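Local structure of isocitrate dehydrogenase [NAD] subunit 1 (3BLX) at residues E[58-71]-E[90-102]. The protein forms, with subunit 2, the octameric mitochondrial enzyme that oxidatively decarboxylates isocitrate to 2-oxoglutarate with NAD(+) in the citric acid cycle, and also binds RNA. Sequence-based numbering, arbitrary orientation.
Sequences DHKEGVYEAVESLK and HGSLNVALRKQLD
Val63 and Val67 pack on Ala96 where two helices of the isocitrate/isopropylmalate dehydrogenase fold, 60-71 and 92-99, run nearly side by side: their axes approach to 9.6 Å at a signed crossing angle of -35°. The Ala96 methyl sits between one branch of each valine, CB lying 3.6 Å from CG1 of Val63 and equally far from CG2 of Val67. Val63 has CG1 anti to the backbone N (chi1 168°), which puts CG2 beside that N and 3.7 Å from Ser92 CB. Cutting Val63 back to an alanine would probably open a gap beside the Ala96 methyl and take away the CG2 contact of Ser92 CB. One turn after Ala96, Gln100 meets the other branch of Val67, CG1, with OE1 3.5 Å away, the two side chains crossing at about a right angle. Leu101 reaches across with both methyls: CD1 to Leu70 CB at 3.8 Å, CD2 to the aliphatic CG of Lys71. From the same layer, Ala66 and Leu70 also touch strand 17-25 and Leu93 touches strand 75-80, which places the helix pair against the mixed sheet. Arg98, which by similarity binds substrate, takes no part in the packing, its NE hydrogen-bonded to Asn131 O. At the helix start, Asn94 ND2 donates to His90 O at 3.1 Å, with an N-H...O angle of 161°.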
# COMPACT_ATOMS: atom_id res chain seq x y z
N ASP E 58 -3.43 0.25 -32.32
CA ASP E 58 -4.08 1.11 -31.37
C ASP E 58 -5.47 0.46 -31.30
O ASP E 58 -6.52 1.11 -31.24
CB ASP E 58 -4.03 2.55 -31.87
CG ASP E 58 -2.57 3.03 -32.10
OD1 ASP E 58 -2.38 4.25 -32.40
OD2 ASP E 58 -1.62 2.19 -31.96
N HIS E 59 -5.37 -0.87 -31.38
CA HIS E 59 -6.41 -1.86 -31.09
C HIS E 59 -6.26 -2.35 -29.64
O HIS E 59 -5.16 -2.66 -29.17
CB HIS E 59 -6.32 -3.00 -32.12
CG HIS E 59 -6.53 -4.38 -31.57
ND1 HIS E 59 -5.64 -5.41 -31.79
CD2 HIS E 59 -7.56 -4.92 -30.86
CE1 HIS E 59 -6.08 -6.52 -31.22
NE2 HIS E 59 -7.24 -6.25 -30.65
N LYS E 60 -7.39 -2.42 -28.96
CA LYS E 60 -7.44 -2.35 -27.51
C LYS E 60 -7.08 -3.65 -26.80
O LYS E 60 -6.53 -3.63 -25.71
CB LYS E 60 -8.83 -1.88 -27.10
CG LYS E 60 -8.92 -1.29 -25.70
CD LYS E 60 -10.02 -0.24 -25.62
CE LYS E 60 -9.71 0.92 -26.55
NZ LYS E 60 -10.79 1.95 -26.54
N GLU E 61 -7.41 -4.79 -27.42
CA GLU E 61 -7.13 -6.10 -26.83
C GLU E 61 -5.64 -6.44 -26.95
O GLU E 61 -5.12 -7.19 -26.14
CB GLU E 61 -7.95 -7.20 -27.50
CG GLU E 61 -9.31 -6.76 -28.03
CD GLU E 61 -10.37 -6.69 -26.94
OE1 GLU E 61 -10.01 -6.57 -25.75
OE2 GLU E 61 -11.57 -6.76 -27.29
N GLY E 62 -4.98 -5.90 -27.96
CA GLY E 62 -3.57 -6.13 -28.18
C GLY E 62 -2.73 -5.30 -27.25
O GLY E 62 -1.72 -5.76 -26.72
N VAL E 63 -3.15 -4.07 -27.02
CA VAL E 63 -2.44 -3.21 -26.09
C VAL E 63 -2.52 -3.79 -24.70
O VAL E 63 -1.53 -3.84 -23.99
CB VAL E 63 -2.95 -1.74 -26.13
CG1 VAL E 63 -2.41 -0.91 -24.94
CG2 VAL E 63 -2.57 -1.11 -27.43
N TYR E 64 -3.70 -4.27 -24.32
CA TYR E 64 -3.86 -4.90 -23.02
C TYR E 64 -2.94 -6.13 -22.90
O TYR E 64 -2.29 -6.32 -21.87
CB TYR E 64 -5.33 -5.23 -22.76
CG TYR E 64 -5.57 -6.14 -21.58
CD1 TYR E 64 -5.65 -7.52 -21.75
CD2 TYR E 64 -5.71 -5.63 -20.28
CE1 TYR E 64 -5.85 -8.38 -20.68
CE2 TYR E 64 -5.93 -6.48 -19.20
CZ TYR E 64 -6.00 -7.87 -19.40
OH TYR E 64 -6.20 -8.78 -18.35
N GLU E 65 -2.85 -6.93 -23.95
CA GLU E 65 -2.01 -8.12 -23.94
C GLU E 65 -0.51 -7.83 -23.89
O GLU E 65 0.27 -8.61 -23.34
CB GLU E 65 -2.33 -9.02 -25.14
CG GLU E 65 -3.61 -9.82 -24.98
CD GLU E 65 -3.66 -10.65 -23.69
OE1 GLU E 65 -2.60 -10.86 -23.06
OE2 GLU E 65 -4.77 -11.11 -23.31
N ALA E 66 -0.10 -6.71 -24.46
CA ALA E 66 1.29 -6.32 -24.42
C ALA E 66 1.69 -5.80 -23.04
O ALA E 66 2.75 -6.12 -22.52
CB ALA E 66 1.56 -5.28 -25.49
N VAL E 67 0.82 -4.99 -22.46
CA VAL E 67 1.05 -4.47 -21.13
C VAL E 67 1.14 -5.64 -20.16
O VAL E 67 2.07 -5.73 -19.37
CB VAL E 67 -0.05 -3.44 -20.70
CG1 VAL E 67 0.05 -3.07 -19.23
CG2 VAL E 67 0.06 -2.19 -21.54
N GLU E 68 0.19 -6.55 -20.27
CA GLU E 68 0.13 -7.71 -19.39
C GLU E 68 1.37 -8.61 -19.54
O GLU E 68 1.92 -9.11 -18.55
CB GLU E 68 -1.18 -8.49 -19.63
CG GLU E 68 -1.89 -8.94 -18.33
CD GLU E 68 -2.05 -7.81 -17.28
OE1 GLU E 68 -1.79 -8.07 -16.09
OE2 GLU E 68 -2.43 -6.67 -17.63
N SER E 69 1.82 -8.77 -20.78
CA SER E 69 3.04 -9.51 -21.04
C SER E 69 4.27 -8.82 -20.44
O SER E 69 5.11 -9.49 -19.86
CB SER E 69 3.21 -9.72 -22.54
OG SER E 69 4.41 -10.40 -22.83
N LEU E 70 4.36 -7.49 -20.57
CA LEU E 70 5.45 -6.74 -19.95
C LEU E 70 5.43 -6.80 -18.44
O LEU E 70 6.47 -6.86 -17.82
CB LEU E 70 5.47 -5.32 -20.40
CG LEU E 70 6.17 -5.16 -21.75
CD1 LEU E 70 5.82 -3.82 -22.35
CD2 LEU E 70 7.67 -5.31 -21.62
N LYS E 71 4.24 -6.83 -17.84
CA LYS E 71 4.15 -6.94 -16.41
C LYS E 71 4.74 -8.26 -15.91
O LYS E 71 5.37 -8.30 -14.84
CB LYS E 71 2.71 -6.77 -15.96
CG LYS E 71 2.34 -5.31 -15.78
CD LYS E 71 0.85 -5.03 -15.96
CE LYS E 71 0.10 -4.94 -14.65
NZ LYS E 71 -1.23 -4.36 -14.92
N HIS E 90 2.65 8.89 -29.12
CA HIS E 90 1.26 8.77 -28.72
C HIS E 90 0.68 7.47 -29.26
O HIS E 90 1.42 6.56 -29.66
CB HIS E 90 0.46 9.98 -29.19
CG HIS E 90 0.97 11.30 -28.65
ND1 HIS E 90 1.83 12.12 -29.36
CD2 HIS E 90 0.71 11.95 -27.48
CE1 HIS E 90 2.09 13.20 -28.65
NE2 HIS E 90 1.42 13.13 -27.51
N GLY E 91 -0.64 7.34 -29.26
CA GLY E 91 -1.22 6.07 -29.69
C GLY E 91 -1.21 5.06 -28.56
O GLY E 91 -0.30 5.04 -27.74
N SER E 92 -2.23 4.20 -28.54
CA SER E 92 -2.58 3.43 -27.36
C SER E 92 -1.44 2.72 -26.64
O SER E 92 -1.39 2.71 -25.41
CB SER E 92 -3.70 2.44 -27.69
OG SER E 92 -4.96 3.09 -27.69
N LEU E 93 -0.52 2.15 -27.42
CA LEU E 93 0.56 1.37 -26.85
C LEU E 93 1.49 2.22 -26.02
O LEU E 93 1.78 1.89 -24.87
CB LEU E 93 1.37 0.67 -27.95
CG LEU E 93 1.86 -0.75 -27.67
CD1 LEU E 93 3.27 -0.89 -28.19
CD2 LEU E 93 1.78 -1.15 -26.18
N ASN E 94 1.94 3.31 -26.62
CA ASN E 94 2.85 4.23 -25.95
C ASN E 94 2.24 4.88 -24.70
O ASN E 94 2.94 5.14 -23.73
CB ASN E 94 3.34 5.30 -26.91
CG ASN E 94 4.30 4.76 -27.95
OD1 ASN E 94 5.20 3.99 -27.64
ND2 ASN E 94 4.11 5.19 -29.18
N VAL E 95 0.94 5.16 -24.70
CA VAL E 95 0.40 5.79 -23.54
C VAL E 95 0.26 4.73 -22.47
O VAL E 95 0.50 4.99 -21.29
CB VAL E 95 -0.91 6.64 -23.78
CG1 VAL E 95 -1.02 7.10 -25.20
CG2 VAL E 95 -2.15 5.91 -23.36
N ALA E 96 -0.09 3.51 -22.87
CA ALA E 96 -0.18 2.42 -21.90
C ALA E 96 1.15 2.17 -21.20
O ALA E 96 1.20 2.02 -19.98
CB ALA E 96 -0.68 1.18 -22.57
N LEU E 97 2.23 2.13 -21.97
CA LEU E 97 3.56 1.94 -21.42
C LEU E 97 3.93 3.06 -20.48
O LEU E 97 4.65 2.88 -19.51
CB LEU E 97 4.61 1.86 -22.54
CG LEU E 97 4.94 0.48 -23.12
CD1 LEU E 97 3.80 -0.46 -22.98
CD2 LEU E 97 5.33 0.64 -24.56
N ARG E 98 3.43 4.25 -20.76
CA ARG E 98 3.80 5.40 -19.96
C ARG E 98 2.87 5.56 -18.73
O ARG E 98 3.34 5.85 -17.64
CB ARG E 98 3.86 6.62 -20.87
CG ARG E 98 3.22 7.86 -20.35
CD ARG E 98 2.92 8.85 -21.45
NE ARG E 98 4.01 8.95 -22.41
CZ ARG E 98 3.84 8.86 -23.73
NH1 ARG E 98 2.63 8.70 -24.24
NH2 ARG E 98 4.89 8.94 -24.53
N LYS E 99 1.57 5.33 -18.89
CA LYS E 99 0.63 5.45 -17.76
C LYS E 99 0.59 4.23 -16.86
O LYS E 99 0.53 4.37 -15.65
CB LYS E 99 -0.82 5.73 -18.22
CG LYS E 99 -1.01 6.84 -19.25
CD LYS E 99 -0.85 8.23 -18.70
CE LYS E 99 -1.17 9.29 -19.78
NZ LYS E 99 -0.56 10.61 -19.48
N GLN E 100 0.59 3.03 -17.44
CA GLN E 100 0.48 1.82 -16.63
C GLN E 100 1.82 1.29 -16.14
O GLN E 100 1.90 0.77 -15.04
CB GLN E 100 -0.27 0.72 -17.38
CG GLN E 100 -1.72 1.02 -17.63
CD GLN E 100 -2.42 -0.12 -18.30
OE1 GLN E 100 -2.53 -1.21 -17.73
NE2 GLN E 100 -2.91 0.11 -19.52
N LEU E 101 2.87 1.43 -16.94
CA LEU E 101 4.14 0.85 -16.53
C LEU E 101 5.09 1.92 -16.01
O LEU E 101 6.17 1.61 -15.53
CB LEU E 101 4.79 0.11 -17.69
CG LEU E 101 4.03 -1.07 -18.23
CD1 LEU E 101 4.96 -1.76 -19.19
CD2 LEU E 101 3.59 -1.98 -17.07
N ASP E 102 4.69 3.17 -16.11
CA ASP E 102 5.51 4.28 -15.65
C ASP E 102 6.93 4.27 -16.24
O ASP E 102 7.92 4.48 -15.56
CB ASP E 102 5.54 4.35 -14.12
CG ASP E 102 5.95 5.73 -13.58
OD1 ASP E 102 5.76 6.76 -14.29
OD2 ASP E 102 6.46 5.80 -12.43